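Local coordinates for protein 24-sterol C-methyltransferase (PDB 6F5Z) that probably acts as an S-adenosyl-L-methionine-dependent methyltransferase, held here with S-adenosyl-L-homocysteine and in complex with the activator Trm112, at residues Asp5-Trp10 with Ile156-Thr161; Ala112-Ala117 with Cys138-Tyr143; Ala180-Ile185 with Gly217-Val222. All blocks are in the same frame, centred on the assembly; numbering follows the deposited sequence.

Contact 1: residues Asp5-Trp10 with Ile156-Thr161; sequences DEFDAW and ISIDMT. With SAH (S-adenosyl-L-homocysteine), chain G.
Glu-6 reaches from its helix to the loop at Ser-157 and takes the backbone N-H of that residue on its carboxylate. Ser-157 N stands 2.9 Å from Glu-6 OE1, approaching on the syn side but 32° out of the carboxylate plane, and the bond is bent, with 146° at the hydrogen. The other oxygen is turned to Ile-156, where Glu-6 OE2 lies 3.7 Å from Ile-156 CG2. What brings the group there is a side chain that leaves with CG anti to the backbone N (chi1 -176°) and then bends at chi2. The aliphatic part of the same side chain is used as well: Glu-6 CB meets Ile-158 CD1 at 3.7 Å.

That methyl is shared. Ile-158 CD1 also touches Phe-7 CE2 at 3.7 Å, the isoleucine crossing the phenylalanine at about a right angle. The Phe-7 ring has Glu-6 CG over one face and, over the opposite one, C2' of the S-adenosyl-L-homocysteine ribose, 3.4 Å above the plane and displaced toward the rim. Phe-7 is thus packed between the aliphatic part of Glu-6 and the ribose.

Tyr-115 meets Phe-7 edge-to-face. Phe-7 belongs to the ligand pocket, so helix 3-11 and the loop between strand 134-140 and helix 165-174 meet beside the ribose, near the surface, while Trp-10 rests on helix 16-33.

Contact 2: residues Ala112-Ala117 with Cys138-Tyr143; sequences AFYYAA and CAVNYY. With SAH (S-adenosyl-L-homocysteine), chain G.
The ring of Tyr-114 carries Tyr-142 CB on one face, almost over its centre: this CH-pi contact measures 3.5 Å from Tyr-142 CB to the Tyr-114 ring centroid, 11° off the normal. At the edge of the same ring, in its plane, sits a methyl, with Val-140 CG1 3.6 Å from Tyr-114 CD2. Tyr-114 CE1 in turn lies over one face of the Tyr-115 ring, offset toward its rim. The rings of Tyr-114 and Tyr-142 meet obliquely, planes at 45° and centroids 5.2 Å apart, and Tyr-142 CD2 comes to 3.7 Å from Tyr-114 CD1. Tyr-114 CG is placed between its own backbone N and carbonyl carbon (chi1 51°), turning the ring toward the end of the strand. Its hydroxyl is hydrogen-bonded to Glu-111, whose carboxylate also receives the N-H of Asn-141, so that one acidic group ties both sides together.

Nearer the start of 138-143, the sulfur of Cys-138 approaches the Phe-113 ring obliquely, in a sulfur-aromatic contact of 4.5 Å from Cys-138 SG to the ring centroid. A water bridges the backbones, accepting from Phe-113 N at 2.9 Å and donating to Ala-139 O at 3.1 Å.

Toward the cofactor product, Ala-112 CB is 3.5 Å from the ribose O4', and Tyr-115 CB packs against the adenine. A short 3-10 segment follows strand 104-110 here; strand 134-140 and the loop after it supply the packing partners. Such a loop at the C-terminal end of a central parallel strand is characteristic of the Rossmann-like methyltransferase fold, where it lines the S-adenosyl-L-homocysteine pocket.

Contact 3: residues Ala180-Ile185 with Gly217-Val222; sequences AEQDSI and GTLLTV
Gln-182 NE2 is held by two acceptors, Thr-221 OG1 at 2.9 Å and the backbone O of His-165. The first bond is nearly straight (173° at the hydrogen), with the hydroxyl in the plane of the donor amide. Gln-182 reaches it with an extended chain, CG anti to the backbone N (chi1 -174°); its OE1 is hydrogen-bonded to Arg-169 NH1.

The two strands run antiparallel, their axes at 160°. Asp-183 and Leu-220 exchange a pair of backbone bonds, Leu-220 N to Asp-183 O at 2.8 Å, and Ile-185 and Thr-218 do likewise. On the other face, Leu-220 CD2 lies between Glu-181 OE2, 3.8 Å away, and Ile-185 CD1, at 4.1 Å. These strands end the seven-stranded sheet, order 3-2-1-4-5-7-6, the pattern of Rossmann-like class I methyltransferases.

Glu-181 and Asp-183 both form salt bridges with Arg-33, whose charge probably offsets the two carboxylates. The carbonyl O of Ala-180 is hydrogen-bonded to Tyr-137 OH of a second subunit, another copy of this protein, to which Gln-182 adds backbone hydrogen bonds. The chemistry thus implies a strand, the outermost within this chain, fixed by its backbone to 218-222, by an amide to helix 165-174, and through Ala-180 and Gln-182 to that subunit.

In the fold
Contact 2 lies between the other two, its centre about 12 Å from each, whereas contacts 1 and 3 are about 24 Å apart between centres and on opposite sides of the chain's centre. Contact 1 passes directly into contact 2: Thr-161 N is 2.9 Å from Tyr-114 O, a probable hydrogen bond, and Met-160 CE packs 3.6 Å from Tyr-114 CE1. Contact 2 continues into contact 3 through the sheet, in which strands 134-140 and 218-224 are neighbours, and through a probable hydrogen bond of 2.6 Å between Asn-141 OD1 and Thr-218 OG1. Contacts 1 and 2 both touch S-adenosyl-L-homocysteine; contact 3 stands back, the Thr-218 side chain being about 9 Å from it.

Contact 1: residues Asp5-Trp10 with Ile156-Thr161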
# COMPACT_ATOMS: atom_id res chain seq x y z
N ASP B 5 -21.10 14.59 22.66
CA ASP B 5 -20.86 14.62 24.11
C ASP B 5 -19.42 14.22 24.44
O ASP B 5 -18.74 14.92 25.19
CB ASP B 5 -21.84 13.70 24.87
CG ASP B 5 -23.24 14.26 25.07
OD1 ASP B 5 -23.38 15.50 25.20
OD2 ASP B 5 -24.20 13.45 25.15
N GLU B 6 -18.96 13.09 23.86
CA GLU B 6 -17.62 12.53 24.06
C GLU B 6 -16.51 13.41 23.50
O GLU B 6 -15.45 13.49 24.12
CB GLU B 6 -17.54 11.13 23.43
CG GLU B 6 -16.22 10.38 23.65
CD GLU B 6 -16.03 9.71 25.00
OE1 GLU B 6 -17.03 9.24 25.60
OE2 GLU B 6 -14.86 9.60 25.44
N PHE B 7 -16.71 14.01 22.30
CA PHE B 7 -15.61 14.74 21.69
C PHE B 7 -15.65 16.28 21.77
O PHE B 7 -14.69 16.91 21.33
CB PHE B 7 -15.45 14.29 20.23
CG PHE B 7 -14.96 12.86 20.19
CD1 PHE B 7 -13.61 12.56 20.35
CD2 PHE B 7 -15.86 11.81 20.04
CE1 PHE B 7 -13.18 11.23 20.37
CE2 PHE B 7 -15.42 10.48 20.02
CZ PHE B 7 -14.08 10.21 20.17
N ASP B 8 -16.68 16.89 22.38
CA ASP B 8 -16.67 18.37 22.46
C ASP B 8 -15.55 18.89 23.36
O ASP B 8 -14.92 19.91 23.02
CB ASP B 8 -18.05 18.93 22.85
CG ASP B 8 -19.09 18.92 21.72
OD1 ASP B 8 -18.73 18.57 20.55
OD2 ASP B 8 -20.27 19.25 22.00
N ALA B 9 -15.18 18.14 24.43
CA ALA B 9 -14.06 18.53 25.30
C ALA B 9 -12.73 18.40 24.54
O ALA B 9 -11.77 19.12 24.81
CB ALA B 9 -14.04 17.67 26.55
N TRP B 10 -12.70 17.51 23.52
CA TRP B 10 -11.51 17.36 22.70
C TRP B 10 -11.37 18.49 21.68
O TRP B 10 -10.29 18.65 21.09
CB TRP B 10 -11.50 15.99 22.02
CG TRP B 10 -11.17 14.87 22.95
CD1 TRP B 10 -12.03 13.95 23.46
CD2 TRP B 10 -9.88 14.59 23.52
NE1 TRP B 10 -11.35 13.07 24.28
CE2 TRP B 10 -10.03 13.44 24.33
CE3 TRP B 10 -8.61 15.17 23.39
CZ2 TRP B 10 -8.95 12.88 25.03
CZ3 TRP B 10 -7.54 14.60 24.07
CH2 TRP B 10 -7.72 13.47 24.89
N ILE B 156 -13.59 5.97 28.09
CA ILE B 156 -14.39 6.37 26.93
C ILE B 156 -15.79 5.79 27.06
O ILE B 156 -15.93 4.58 27.25
CB ILE B 156 -13.64 5.97 25.61
CG1 ILE B 156 -12.33 6.82 25.44
CG2 ILE B 156 -14.57 6.11 24.38
CD1 ILE B 156 -11.30 6.32 24.46
N SER B 157 -16.82 6.65 26.96
CA SER B 157 -18.23 6.25 27.11
C SER B 157 -18.83 5.59 25.88
O SER B 157 -19.89 4.96 25.98
CB SER B 157 -19.10 7.42 27.58
OG SER B 157 -18.63 7.90 28.83
N ILE B 158 -18.18 5.72 24.71
CA ILE B 158 -18.62 5.09 23.45
C ILE B 158 -18.04 3.66 23.42
O ILE B 158 -16.88 3.45 23.80
CB ILE B 158 -18.09 5.93 22.25
CG1 ILE B 158 -18.77 7.30 22.20
CG2 ILE B 158 -18.20 5.17 20.88
CD1 ILE B 158 -18.12 8.27 21.18
N ASP B 159 -18.83 2.70 22.93
CA ASP B 159 -18.39 1.32 22.77
C ASP B 159 -17.47 1.29 21.55
O ASP B 159 -17.90 1.54 20.42
CB ASP B 159 -19.59 0.40 22.53
CG ASP B 159 -20.59 0.35 23.67
OD1 ASP B 159 -20.16 0.16 24.83
OD2 ASP B 159 -21.81 0.46 23.40
N MET B 160 -16.20 0.99 21.81
CA MET B 160 -15.13 0.93 20.81
C MET B 160 -14.98 -0.48 20.21
O MET B 160 -15.20 -1.48 20.92
CB MET B 160 -13.82 1.37 21.48
CG MET B 160 -13.91 2.77 22.11
SD MET B 160 -12.58 3.06 23.31
CE MET B 160 -11.19 3.29 22.20
N THR B 161 -14.53 -0.58 18.95
CA THR B 161 -14.28 -1.86 18.31
C THR B 161 -12.78 -2.12 18.37
O THR B 161 -11.98 -1.31 17.89
CB THR B 161 -14.85 -1.84 16.89
OG1 THR B 161 -16.27 -1.85 16.99
CG2 THR B 161 -14.41 -3.08 16.07
N SAH G . -8.48 12.36 12.84
CA SAH G . -8.20 13.31 13.94
CB SAH G . -9.20 13.22 15.16
CG SAH G . -9.14 11.88 15.88
SD SAH G . -10.32 11.85 17.28
C SAH G . -6.75 13.17 14.48
O SAH G . -6.03 12.27 13.87
OXT SAH G . -6.33 13.85 15.39
C5' SAH G . -11.79 11.06 16.58
C4' SAH G . -12.64 12.00 15.76
O4' SAH G . -13.71 11.21 15.17
C3' SAH G . -13.31 13.07 16.63
O3' SAH G . -13.15 14.38 16.10
C2' SAH G . -14.76 12.57 16.76
O2' SAH G . -15.74 13.59 16.96
C1' SAH G . -14.96 11.82 15.45
N9 SAH G . -15.97 10.75 15.51
C8 SAH G . -16.00 9.69 16.38
N7 SAH G . -16.99 8.86 16.18
C5 SAH G . -17.66 9.41 15.09
C6 SAH G . -18.81 9.00 14.38
N6 SAH G . -19.54 7.92 14.68
N1 SAH G . -19.22 9.78 13.34
C2 SAH G . -18.53 10.89 13.06
N3 SAH G . -17.43 11.38 13.66
C4 SAH G . -17.04 10.58 14.67

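Contact 2: residues Ala112-Ala117 with Cys138-Tyr143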
# COMPACT_ATOMS: atom_id res chain seq x y z
N ALA B 112 -10.17 7.23 14.49
CA ALA B 112 -11.61 7.49 14.56
C ALA B 112 -12.43 6.27 14.23
O ALA B 112 -13.54 6.13 14.69
CB ALA B 112 -12.00 8.60 13.57
N PHE B 113 -11.90 5.40 13.35
CA PHE B 113 -12.73 4.32 12.83
C PHE B 113 -13.33 3.42 13.89
O PHE B 113 -14.48 3.00 13.73
CB PHE B 113 -11.95 3.49 11.80
CG PHE B 113 -12.69 2.28 11.29
CD1 PHE B 113 -13.64 2.40 10.29
CD2 PHE B 113 -12.49 1.03 11.88
CE1 PHE B 113 -14.34 1.26 9.84
CE2 PHE B 113 -13.21 -0.10 11.45
CZ PHE B 113 -14.12 0.03 10.43
N TYR B 114 -12.57 3.16 14.94
CA TYR B 114 -12.98 2.21 15.96
C TYR B 114 -14.07 2.79 16.87
O TYR B 114 -14.56 2.05 17.74
CB TYR B 114 -11.78 1.70 16.72
CG TYR B 114 -10.87 2.80 17.23
CD1 TYR B 114 -11.15 3.46 18.43
CD2 TYR B 114 -9.70 3.13 16.56
CE1 TYR B 114 -10.29 4.42 18.94
CE2 TYR B 114 -8.84 4.12 17.05
CZ TYR B 114 -9.13 4.75 18.25
OH TYR B 114 -8.26 5.68 18.79
N TYR B 115 -14.50 4.05 16.66
CA TYR B 115 -15.65 4.56 17.41
C TYR B 115 -16.94 4.32 16.62
O TYR B 115 -18.04 4.59 17.13
CB TYR B 115 -15.50 6.08 17.65
CG TYR B 115 -14.32 6.46 18.50
CD1 TYR B 115 -14.29 6.18 19.87
CD2 TYR B 115 -13.24 7.15 17.96
CE1 TYR B 115 -13.21 6.58 20.66
CE2 TYR B 115 -12.13 7.50 18.73
CZ TYR B 115 -12.13 7.22 20.08
OH TYR B 115 -11.05 7.60 20.86
N ALA B 116 -16.86 3.84 15.35
CA ALA B 116 -18.07 3.61 14.55
C ALA B 116 -19.01 2.67 15.30
O ALA B 116 -18.54 1.69 15.86
CB ALA B 116 -17.73 3.00 13.20
N ALA B 117 -20.33 2.96 15.27
CA ALA B 117 -21.33 2.11 15.94
C ALA B 117 -21.44 0.75 15.27
O ALA B 117 -21.67 -0.26 15.94
CB ALA B 117 -22.70 2.81 15.94
N CYS B 138 -6.88 3.51 6.57
CA CYS B 138 -7.45 3.41 7.89
C CYS B 138 -6.31 3.28 8.90
O CYS B 138 -5.67 2.22 8.97
CB CYS B 138 -8.34 2.16 7.92
SG CYS B 138 -9.16 1.90 9.50
N ALA B 139 -6.08 4.37 9.69
CA ALA B 139 -4.96 4.35 10.63
C ALA B 139 -5.54 4.40 12.03
O ALA B 139 -6.41 5.25 12.31
CB ALA B 139 -4.07 5.55 10.39
N VAL B 140 -5.08 3.48 12.90
CA VAL B 140 -5.65 3.38 14.23
C VAL B 140 -4.58 3.07 15.25
O VAL B 140 -3.67 2.28 14.97
CB VAL B 140 -6.78 2.31 14.34
CG1 VAL B 140 -7.99 2.66 13.46
CG2 VAL B 140 -6.27 0.91 14.01
N ASN B 141 -4.75 3.61 16.48
CA ASN B 141 -3.87 3.28 17.59
C ASN B 141 -4.52 2.33 18.59
O ASN B 141 -3.81 1.80 19.44
CB ASN B 141 -3.38 4.56 18.32
CG ASN B 141 -2.46 5.37 17.45
OD1 ASN B 141 -1.92 4.86 16.49
ND2 ASN B 141 -2.29 6.66 17.72
N TYR B 142 -5.84 2.11 18.47
CA TYR B 142 -6.58 1.21 19.35
C TYR B 142 -6.81 -0.07 18.54
O TYR B 142 -7.61 -0.05 17.59
CB TYR B 142 -7.91 1.85 19.76
CG TYR B 142 -8.77 0.97 20.64
CD1 TYR B 142 -8.45 0.76 21.98
CD2 TYR B 142 -9.91 0.37 20.13
CE1 TYR B 142 -9.26 -0.01 22.81
CE2 TYR B 142 -10.75 -0.38 20.96
CZ TYR B 142 -10.41 -0.58 22.29
OH TYR B 142 -11.25 -1.32 23.09
N TYR B 143 -6.10 -1.16 18.87
CA TYR B 143 -6.19 -2.41 18.15
C TYR B 143 -5.65 -3.51 19.04
O TYR B 143 -4.94 -3.22 20.01
CB TYR B 143 -5.53 -2.32 16.75
CG TYR B 143 -4.06 -1.96 16.78
CD1 TYR B 143 -3.64 -0.63 16.76
CD2 TYR B 143 -3.09 -2.96 16.81
CE1 TYR B 143 -2.29 -0.30 16.79
CE2 TYR B 143 -1.73 -2.64 16.84
CZ TYR B 143 -1.34 -1.30 16.82
OH TYR B 143 0.00 -0.96 16.86
N SAH G . -8.48 12.36 12.84
CA SAH G . -8.20 13.31 13.94
CB SAH G . -9.20 13.22 15.16
CG SAH G . -9.14 11.88 15.88
SD SAH G . -10.32 11.85 17.28
C SAH G . -6.75 13.17 14.48
O SAH G . -6.03 12.27 13.87
OXT SAH G . -6.33 13.85 15.39
C5' SAH G . -11.79 11.06 16.58
C4' SAH G . -12.64 12.00 15.76
O4' SAH G . -13.71 11.21 15.17
C3' SAH G . -13.31 13.07 16.63
O3' SAH G . -13.15 14.38 16.10
C2' SAH G . -14.76 12.57 16.76
O2' SAH G . -15.74 13.59 16.96
C1' SAH G . -14.96 11.82 15.45
N9 SAH G . -15.97 10.75 15.51
C8 SAH G . -16.00 9.69 16.38
N7 SAH G . -16.99 8.86 16.18
C5 SAH G . -17.66 9.41 15.09
C6 SAH G . -18.81 9.00 14.38
N6 SAH G . -19.54 7.92 14.68
N1 SAH G . -19.22 9.78 13.34
C2 SAH G . -18.53 10.89 13.06
N3 SAH G . -17.43 11.38 13.66
C4 SAH G . -17.04 10.58 14.67
O HOH W 1 -9.40 5.82 11.96

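Contact 3: residues Ala180-Ile185 with Gly217-Val222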
# COMPACT_ATOMS: atom_id res chain seq x y z
N ALA B 180 -4.58 -3.90 0.20
CA ALA B 180 -3.35 -3.67 -0.57
C ALA B 180 -2.09 -3.62 0.25
O ALA B 180 -1.00 -3.83 -0.29
CB ALA B 180 -3.48 -2.37 -1.37
N GLU B 181 -2.23 -3.28 1.54
CA GLU B 181 -1.09 -3.08 2.39
C GLU B 181 -1.57 -3.09 3.82
O GLU B 181 -2.70 -2.65 4.09
CB GLU B 181 -0.51 -1.67 2.08
CG GLU B 181 0.84 -1.43 2.71
CD GLU B 181 0.87 -0.39 3.81
OE1 GLU B 181 0.66 -0.76 4.99
OE2 GLU B 181 1.17 0.79 3.51
N GLN B 182 -0.73 -3.56 4.72
CA GLN B 182 -1.05 -3.42 6.14
C GLN B 182 0.28 -3.30 6.88
O GLN B 182 1.18 -4.09 6.61
CB GLN B 182 -1.91 -4.54 6.66
CG GLN B 182 -2.32 -4.24 8.11
CD GLN B 182 -3.20 -5.31 8.69
OE1 GLN B 182 -2.74 -6.46 8.77
NE2 GLN B 182 -4.45 -4.98 9.08
N ASP B 183 0.40 -2.29 7.73
CA ASP B 183 1.70 -2.07 8.36
C ASP B 183 1.57 -1.42 9.72
O ASP B 183 0.52 -0.91 10.10
CB ASP B 183 2.47 -1.09 7.44
CG ASP B 183 4.00 -1.08 7.54
OD1 ASP B 183 4.56 -1.99 8.20
OD2 ASP B 183 4.63 -0.23 6.84
N SER B 184 2.70 -1.42 10.45
CA SER B 184 2.86 -0.69 11.71
C SER B 184 3.76 0.52 11.40
O SER B 184 4.80 0.35 10.76
CB SER B 184 3.58 -1.58 12.72
OG SER B 184 2.78 -2.70 13.05
N ILE B 185 3.35 1.70 11.82
CA ILE B 185 4.14 2.92 11.62
C ILE B 185 4.58 3.39 13.01
O ILE B 185 3.74 3.74 13.85
CB ILE B 185 3.28 4.00 10.92
CG1 ILE B 185 2.84 3.45 9.52
CG2 ILE B 185 4.11 5.28 10.73
CD1 ILE B 185 1.94 4.43 8.76
N GLY B 217 3.39 1.03 17.46
CA GLY B 217 3.01 2.24 16.72
C GLY B 217 1.55 2.22 16.26
O GLY B 217 0.67 1.64 16.91
N THR B 218 1.30 2.89 15.13
CA THR B 218 -0.02 3.02 14.54
C THR B 218 -0.23 1.92 13.51
O THR B 218 0.63 1.70 12.66
CB THR B 218 -0.11 4.39 13.82
OG1 THR B 218 -0.00 5.42 14.82
CG2 THR B 218 -1.42 4.61 13.08
N LEU B 219 -1.40 1.26 13.57
CA LEU B 219 -1.70 0.26 12.55
C LEU B 219 -2.32 0.97 11.35
O LEU B 219 -3.25 1.77 11.50
CB LEU B 219 -2.74 -0.74 13.14
CG LEU B 219 -3.45 -1.65 12.10
CD1 LEU B 219 -2.47 -2.60 11.45
CD2 LEU B 219 -4.51 -2.52 12.80
N LEU B 220 -1.82 0.67 10.13
CA LEU B 220 -2.41 1.21 8.93
C LEU B 220 -2.87 0.05 8.08
O LEU B 220 -2.07 -0.85 7.80
CB LEU B 220 -1.39 2.03 8.11
CG LEU B 220 -1.84 2.45 6.69
CD1 LEU B 220 -3.01 3.48 6.77
CD2 LEU B 220 -0.65 3.05 5.91
N THR B 221 -4.16 0.10 7.63
CA THR B 221 -4.64 -0.92 6.67
C THR B 221 -5.15 -0.14 5.47
O THR B 221 -5.87 0.84 5.63
CB THR B 221 -5.77 -1.77 7.27
OG1 THR B 221 -5.38 -2.24 8.58
CG2 THR B 221 -6.12 -3.00 6.39
N VAL B 222 -4.77 -0.57 4.26
CA VAL B 222 -5.16 0.12 3.01
C VAL B 222 -6.06 -0.80 2.19
O VAL B 222 -5.66 -1.95 1.94
CB VAL B 222 -3.91 0.48 2.19
CG1 VAL B 222 -4.27 1.11 0.84
CG2 VAL B 222 -3.01 1.43 2.99